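Local coordinates for protein exopolygalacturonase (Yersinia enterocolitica, PDB 2UVF) that acts as a family 28 glycoside hydrolase of the periplasm, cleaving pectin-derived polygalacturonate chains from their ends, at residues H435-T440 / Y459-G464; A491-V496 / S538-G543; Y126-K131 / I146-S151. All coordinates share one frame; numbering follows the deposited sequence.

Contact 1. Residues H435-T440 / Y459-G464; sequences HGAIVT and YLTDIG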
# COMPACT_ATOMS: atom_id res chain seq x y z
N HIS A 435 -1.16 6.34 -8.84
CA HIS A 435 -0.75 7.74 -8.79
C HIS A 435 0.60 7.89 -8.11
O HIS A 435 1.18 8.98 -8.11
CB HIS A 435 -1.80 8.59 -8.04
CG HIS A 435 -3.07 8.80 -8.80
ND1 HIS A 435 -3.49 7.96 -9.82
CD2 HIS A 435 -4.04 9.74 -8.66
CE1 HIS A 435 -4.65 8.39 -10.28
NE2 HIS A 435 -5.01 9.45 -9.58
N GLY A 436 1.10 6.81 -7.52
CA GLY A 436 2.41 6.83 -6.91
C GLY A 436 2.60 5.54 -6.15
O GLY A 436 1.71 5.12 -5.43
N ALA A 437 3.75 4.91 -6.32
CA ALA A 437 4.04 3.66 -5.63
C ALA A 437 4.03 3.87 -4.13
O ALA A 437 3.29 3.19 -3.40
CB ALA A 437 5.39 3.10 -6.07
N ILE A 438 4.86 4.81 -3.68
CA ILE A 438 5.01 5.12 -2.27
C ILE A 438 4.68 6.59 -2.08
O ILE A 438 5.36 7.45 -2.61
CB ILE A 438 6.44 4.77 -1.75
CG1 ILE A 438 6.81 3.31 -2.10
CG2 ILE A 438 6.61 5.12 -0.24
CD1 ILE A 438 5.94 2.25 -1.42
N VAL A 439 3.59 6.84 -1.35
CA VAL A 439 3.05 8.18 -1.19
C VAL A 439 2.96 8.57 0.28
O VAL A 439 2.27 7.90 1.05
CB VAL A 439 1.66 8.32 -1.86
CG1 VAL A 439 1.20 9.79 -1.80
CG2 VAL A 439 1.72 7.82 -3.29
N THR A 440 3.68 9.63 0.66
CA THR A 440 3.63 10.21 2.01
C THR A 440 3.22 11.70 1.96
O THR A 440 4.02 12.52 1.56
CB THR A 440 5.05 10.18 2.70
OG1 THR A 440 5.90 11.12 2.04
CG2 THR A 440 5.72 8.83 2.65
N TYR A 459 6.24 -0.54 -12.91
CA TYR A 459 6.06 -0.47 -14.35
C TYR A 459 4.77 0.27 -14.67
O TYR A 459 3.72 -0.20 -14.29
CB TYR A 459 6.05 -1.90 -14.95
CG TYR A 459 5.77 -1.93 -16.42
CD1 TYR A 459 6.62 -1.29 -17.33
CD2 TYR A 459 4.65 -2.58 -16.92
CE1 TYR A 459 6.33 -1.30 -18.72
CE2 TYR A 459 4.37 -2.62 -18.29
CZ TYR A 459 5.21 -1.98 -19.17
OH TYR A 459 4.90 -1.99 -20.51
N LEU A 460 4.88 1.43 -15.32
CA LEU A 460 3.74 2.29 -15.77
C LEU A 460 3.11 3.17 -14.69
O LEU A 460 2.18 3.96 -14.96
CB LEU A 460 2.64 1.51 -16.52
CG LEU A 460 3.00 0.73 -17.79
CD1 LEU A 460 1.79 -0.09 -18.23
CD2 LEU A 460 3.51 1.61 -18.91
N THR A 461 3.64 3.04 -13.46
CA THR A 461 3.17 3.83 -12.31
C THR A 461 3.43 5.31 -12.61
O THR A 461 4.31 5.60 -13.41
CB THR A 461 3.93 3.40 -11.02
OG1 THR A 461 4.32 2.03 -11.14
CG2 THR A 461 3.06 3.59 -9.76
N ASP A 462 2.69 6.23 -12.00
CA ASP A 462 2.91 7.66 -12.27
C ASP A 462 4.24 8.15 -11.68
O ASP A 462 5.00 8.87 -12.33
CB ASP A 462 1.74 8.52 -11.73
CG ASP A 462 0.49 8.42 -12.58
OD1 ASP A 462 0.50 7.66 -13.57
OD2 ASP A 462 -0.51 9.10 -12.27
N ILE A 463 4.50 7.75 -10.43
CA ILE A 463 5.57 8.31 -9.64
C ILE A 463 6.11 7.18 -8.77
O ILE A 463 5.35 6.33 -8.33
CB ILE A 463 5.07 9.56 -8.78
CG1 ILE A 463 4.61 10.69 -9.72
CG2 ILE A 463 6.16 10.09 -7.85
CD1 ILE A 463 3.79 11.82 -9.07
N GLY A 464 7.42 7.15 -8.54
CA GLY A 464 8.00 6.21 -7.56
C GLY A 464 7.76 6.65 -6.12
O GLY A 464 7.07 5.98 -5.36
O HOH W 1 -0.07 10.93 -10.27
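H435 and D462 run alongside one another in the same direction, imidazole and carboxylate planes only 13° apart, with ND1 of H435 4.0 Å from OD2 of D462. They do not bond directly. A water instead joins the two residues, donating to OD2 of D462 at 2.7 Å and to the carbonyl O of H435 at 3.2 Å. The imidazole carries on to a bound nickel ion about 2 Å from its side chain. Beyond this polar edge the backbones take over. A437 N gives its hydrogen to I463 O at 2.9 Å, and I438 N bonds to G464 O at 3.0 Å. The same I463 O receives a CA-H contact from G436, whose extended backbone (phi 171°) suits glycine because no CB is there to press on CG2 of V439. Small residues also fit at A437, whose CB sits 3.4 Å from G464 O, and at G464, where the chain turns a corner. T461 turns CG2 anti to its backbone N, bringing the methyl to 3.7 Å from A437 N, while its OG1 is held by R432 O. On the far side of 435-440, H435, G436 and A437 make backbone bonds to D402, C404 and I405, so this segment lies between two neighbouring coils. Parallel strands joined rung to rung through such tight corners are the mark of the right-handed parallel beta-helix that forms the catalytic domain of family 28 enzymes.

Contact 2. Residues A491-V496 / S538-G543; sequences AKQVMV and SIEIKG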
# COMPACT_ATOMS: atom_id res chain seq x y z
N ALA A 491 4.93 7.24 -15.63
CA ALA A 491 4.09 8.13 -16.44
C ALA A 491 4.33 9.61 -16.14
O ALA A 491 4.04 10.46 -16.98
CB ALA A 491 2.59 7.78 -16.30
N LYS A 492 4.87 9.93 -14.96
CA LYS A 492 5.12 11.34 -14.64
C LYS A 492 6.54 11.63 -14.17
O LYS A 492 7.33 12.24 -14.90
CB LYS A 492 4.13 11.87 -13.59
CG LYS A 492 2.66 11.85 -13.95
CD LYS A 492 1.89 12.63 -12.84
CE LYS A 492 0.37 12.55 -13.00
NZ LYS A 492 -0.12 12.58 -14.42
N GLN A 493 6.85 11.23 -12.95
CA GLN A 493 8.10 11.62 -12.31
C GLN A 493 8.69 10.51 -11.47
O GLN A 493 7.97 9.61 -11.05
CB GLN A 493 7.82 12.81 -11.41
CG GLN A 493 7.14 13.95 -12.14
CD GLN A 493 6.72 15.02 -11.20
OE1 GLN A 493 5.68 14.93 -10.56
NE2 GLN A 493 7.54 16.04 -11.07
N VAL A 494 9.99 10.59 -11.21
CA VAL A 494 10.70 9.64 -10.36
C VAL A 494 10.45 9.91 -8.87
O VAL A 494 10.06 9.00 -8.12
CB VAL A 494 12.24 9.68 -10.66
CG1 VAL A 494 12.99 8.79 -9.73
CG2 VAL A 494 12.53 9.32 -12.13
N MET A 495 10.70 11.14 -8.44
CA MET A 495 10.46 11.54 -7.07
C MET A 495 9.91 12.96 -7.04
O MET A 495 10.36 13.83 -7.79
CB MET A 495 11.73 11.43 -6.21
CG MET A 495 11.54 11.82 -4.76
SD MET A 495 12.97 11.48 -3.71
CE MET A 495 14.10 12.80 -4.20
N VAL A 496 8.91 13.18 -6.20
CA VAL A 496 8.40 14.53 -5.91
C VAL A 496 8.30 14.76 -4.40
O VAL A 496 7.98 13.85 -3.63
CB VAL A 496 7.03 14.84 -6.58
CG1 VAL A 496 6.75 16.33 -6.56
CG2 VAL A 496 7.02 14.35 -8.00
N SER A 538 11.92 15.13 -13.67
CA SER A 538 12.18 13.77 -13.19
C SER A 538 12.29 13.71 -11.67
O SER A 538 11.66 12.86 -11.04
CB SER A 538 13.44 13.17 -13.86
OG SER A 538 14.61 13.94 -13.62
N ILE A 539 13.09 14.59 -11.10
CA ILE A 539 13.18 14.77 -9.66
C ILE A 539 12.69 16.21 -9.41
O ILE A 539 13.17 17.16 -10.04
CB ILE A 539 14.62 14.51 -9.11
CG1 ILE A 539 15.06 13.07 -9.39
CG2 ILE A 539 14.68 14.81 -7.61
CD1 ILE A 539 16.49 12.69 -8.90
N GLU A 540 11.68 16.35 -8.56
CA GLU A 540 11.08 17.64 -8.34
C GLU A 540 10.82 17.90 -6.88
O GLU A 540 9.98 17.26 -6.25
CB GLU A 540 9.80 17.83 -9.14
CG GLU A 540 9.15 19.17 -8.87
CD GLU A 540 7.88 19.39 -9.65
OE1 GLU A 540 7.22 18.39 -9.98
OE2 GLU A 540 7.55 20.57 -9.93
N ILE A 541 11.56 18.87 -6.36
CA ILE A 541 11.49 19.30 -4.98
C ILE A 541 11.04 20.76 -5.04
O ILE A 541 11.60 21.55 -5.80
CB ILE A 541 12.87 19.09 -4.28
CG1 ILE A 541 13.20 17.58 -4.18
CG2 ILE A 541 12.91 19.74 -2.92
CD1 ILE A 541 14.67 17.23 -4.13
N LYS A 542 9.99 21.10 -4.29
CA LYS A 542 9.50 22.48 -4.19
C LYS A 542 8.86 22.77 -2.83
O LYS A 542 7.97 22.04 -2.38
CB LYS A 542 8.50 22.81 -5.30
CG LYS A 542 8.45 24.30 -5.64
CD LYS A 542 7.04 24.83 -5.90
CE LYS A 542 7.06 26.35 -6.10
NZ LYS A 542 7.68 27.13 -4.96
N GLY A 543 9.31 23.84 -2.18
CA GLY A 543 8.73 24.27 -0.91
C GLY A 543 8.12 25.65 -1.04
O GLY A 543 7.34 25.91 -1.97
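Q493 reaches over to E540 through two stretched-out side chains. Q493 runs straight beyond CG (chi2 172°), and E540 sets CG anti to its backbone N and continues fully extended, so that NE2 of Q493 meets OE1 of E540 at 2.6 Å. The oxygen is approached on its anti side, somewhat out of the carboxylate plane, but close to the plane of the amide. The same NE2 also bonds to P537 O, and two acceptors fix the rotation of the amide. V496 packs its CG1 3.4 Å from E540 O, on the same face as the glutamate. In this parallel beta-helix the segments are successive rungs, paired through M495 with I539 and V496 with E540. The chain bends at V494, and there S538 O accepts both V494 N at 2.8 Å and M495 N at 3.3 Å, tying the corner to the next coil. On the other face M495 leaves its strand extended and then bends at chi3 (75°), which lays CE 4.0 Å from CG2 of I539 and 4.5 Å from CD1 of I541. A flexible thioether suits this buried position, its end resting against both branched isoleucines, and L465 and I569 continue the apolar stack in the rungs before and after.

Contact 3. Residues Y126-K131 / I146-S151; sequences YQFTVK and ITAKTS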
# COMPACT_ATOMS: atom_id res chain seq x y z
N TYR A 126 8.88 -25.32 14.87
CA TYR A 126 9.89 -25.51 13.82
C TYR A 126 10.95 -24.43 13.96
O TYR A 126 10.62 -23.27 14.26
CB TYR A 126 9.28 -25.43 12.43
CG TYR A 126 8.19 -26.44 12.14
CD1 TYR A 126 8.52 -27.72 11.70
CD2 TYR A 126 6.84 -26.11 12.28
CE1 TYR A 126 7.52 -28.67 11.43
CE2 TYR A 126 5.83 -27.06 12.01
CZ TYR A 126 6.19 -28.33 11.59
OH TYR A 126 5.23 -29.28 11.31
N GLN A 127 12.21 -24.80 13.77
CA GLN A 127 13.31 -23.83 13.76
C GLN A 127 13.65 -23.46 12.32
O GLN A 127 13.42 -24.25 11.40
CB GLN A 127 14.53 -24.39 14.52
CG GLN A 127 15.69 -23.42 14.76
CD GLN A 127 16.90 -23.68 13.85
OE1 GLN A 127 17.98 -23.12 14.06
NE2 GLN A 127 16.73 -24.53 12.84
N PHE A 128 14.16 -22.24 12.11
CA PHE A 128 14.40 -21.70 10.77
C PHE A 128 15.68 -20.84 10.75
O PHE A 128 15.91 -20.01 11.64
CB PHE A 128 13.21 -20.84 10.30
CG PHE A 128 11.91 -21.60 10.11
CD1 PHE A 128 11.75 -22.52 9.07
CD2 PHE A 128 10.81 -21.33 10.93
CE1 PHE A 128 10.54 -23.21 8.88
CE2 PHE A 128 9.60 -22.00 10.76
CZ PHE A 128 9.46 -22.94 9.73
N THR A 129 16.52 -21.06 9.73
CA THR A 129 17.59 -20.11 9.40
C THR A 129 17.57 -19.73 7.91
O THR A 129 16.98 -20.43 7.09
CB THR A 129 19.02 -20.60 9.81
OG1 THR A 129 19.32 -21.86 9.19
CG2 THR A 129 19.16 -20.71 11.32
N VAL A 130 18.22 -18.61 7.59
CA VAL A 130 18.35 -18.10 6.22
C VAL A 130 19.81 -17.69 5.89
O VAL A 130 20.48 -17.02 6.69
CB VAL A 130 17.34 -16.91 5.93
CG1 VAL A 130 17.62 -15.69 6.81
CG2 VAL A 130 17.34 -16.52 4.46
N LYS A 131 20.28 -18.10 4.71
CA LYS A 131 21.61 -17.70 4.21
C LYS A 131 21.47 -16.95 2.89
O LYS A 131 20.69 -17.37 2.02
CB LYS A 131 22.51 -18.92 3.96
CG LYS A 131 22.66 -19.89 5.11
CD LYS A 131 23.78 -20.87 4.81
CE LYS A 131 23.95 -21.90 5.93
NZ LYS A 131 25.33 -22.49 5.98
N ILE A 146 15.21 -18.76 14.30
CA ILE A 146 13.95 -18.50 14.95
C ILE A 146 13.18 -19.81 15.07
O ILE A 146 13.25 -20.68 14.20
CB ILE A 146 13.08 -17.36 14.27
CG1 ILE A 146 12.49 -17.78 12.92
CG2 ILE A 146 13.85 -16.04 14.16
CD1 ILE A 146 11.27 -16.96 12.54
N THR A 147 12.48 -19.95 16.19
CA THR A 147 11.51 -21.02 16.38
C THR A 147 10.14 -20.38 16.21
O THR A 147 9.90 -19.27 16.71
CB THR A 147 11.61 -21.62 17.80
OG1 THR A 147 12.95 -21.46 18.29
CG2 THR A 147 11.22 -23.11 17.80
N ALA A 148 9.26 -21.07 15.50
CA ALA A 148 7.89 -20.61 15.32
C ALA A 148 6.92 -21.78 15.31
O ALA A 148 7.17 -22.82 14.68
CB ALA A 148 7.76 -19.78 14.06
N LYS A 149 5.81 -21.60 16.00
CA LYS A 149 4.81 -22.64 16.14
C LYS A 149 3.58 -22.35 15.29
O LYS A 149 3.03 -21.25 15.33
CB LYS A 149 4.43 -22.81 17.62
CG LYS A 149 3.76 -24.14 17.97
CD LYS A 149 3.69 -24.35 19.48
CE LYS A 149 2.50 -23.63 20.11
NZ LYS A 149 1.23 -24.41 20.00
N THR A 150 3.16 -23.35 14.52
CA THR A 150 1.87 -23.31 13.83
C THR A 150 0.72 -23.15 14.84
O THR A 150 0.92 -23.27 16.06
CB THR A 150 1.64 -24.58 12.95
OG1 THR A 150 1.90 -25.77 13.71
CG2 THR A 150 2.53 -24.55 11.71
N SER A 151 -0.47 -22.86 14.33
CA SER A 151 -1.66 -22.73 15.17
C SER A 151 -2.43 -24.05 15.18
O SER A 151 -2.15 -24.95 14.38
CB SER A 151 -2.53 -21.57 14.67
OG SER A 151 -3.20 -21.90 13.46
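F128 and I146 stand opposite each other as a hydrogen-bonded antiparallel pair, both on the face turned to the opposing sheet, and meet through the roots of their side chains: CB of F128 lies 4.1 Å from CG1 of I146. The isoleucine puts CG1 between its backbone N and carbonyl carbon (chi1 71°), a tighter setting than usual for a beta-branched residue, and thereby presents that branch to the phenylalanine. The ring of F128 extends along the neighbouring strand, where the methyl of A148 comes to its edge, near the ring plane, 4.4 Å from CE2. The small methyl of alanine suits a place beside the ring edge. Y126, two residues earlier and paired with A148, also turns a ring edge to the other segment, to T150, with CE2 of Y126 4.2 Å from CG2 of T150, and the two side chains cross at a slant. T150 can offer this methyl because its OG1 is turned away to K121 O and T124 N. Y126 OH bonds to K121 N, the tyrosine corner of Greek-key sandwiches, which ties the strand to the loop before it. On the other face Q127 and T147 form a non-hydrogen-bonded pair with CA atoms only 4.2 Å apart, and CG2 of T147 rests 3.6 Å from Y126 O; polar types suit this more solvent-facing side. Four backbone bonds join the pairs on either side, and the strands twist strongly, 139° between their directions. Within the fibronectin type III domain, 146-149 is the edge strand of a four-stranded antiparallel sheet, with 66-73 on the other flank of 125-134, and L41 and L55 of strands 39-42 and 53-58 pack against F128 and I146 from the opposing sheet of the sandwich.

Contacts 1 and 2 belong to one beta-helix and lie about 11 Å apart between centres. They touch directly: T461 O and D462 O probably accept A491 N and K492 N, so rung follows rung through strands 463-470 and 493-500. Both are buried, yet contact 1 includes a polar, water- and nickel-bearing edge, whereas contact 2 pairs an amide-to-carboxylate hydrogen bond with an aliphatic interior. Contact 3 stands apart in the fibronectin type III domain, its centre about 35 Å from contact 1 and about 42 Å from contact 2. Being antiparallel and only partly buried, it relies on aromatic edges and methyls on one face and polar residues on the other.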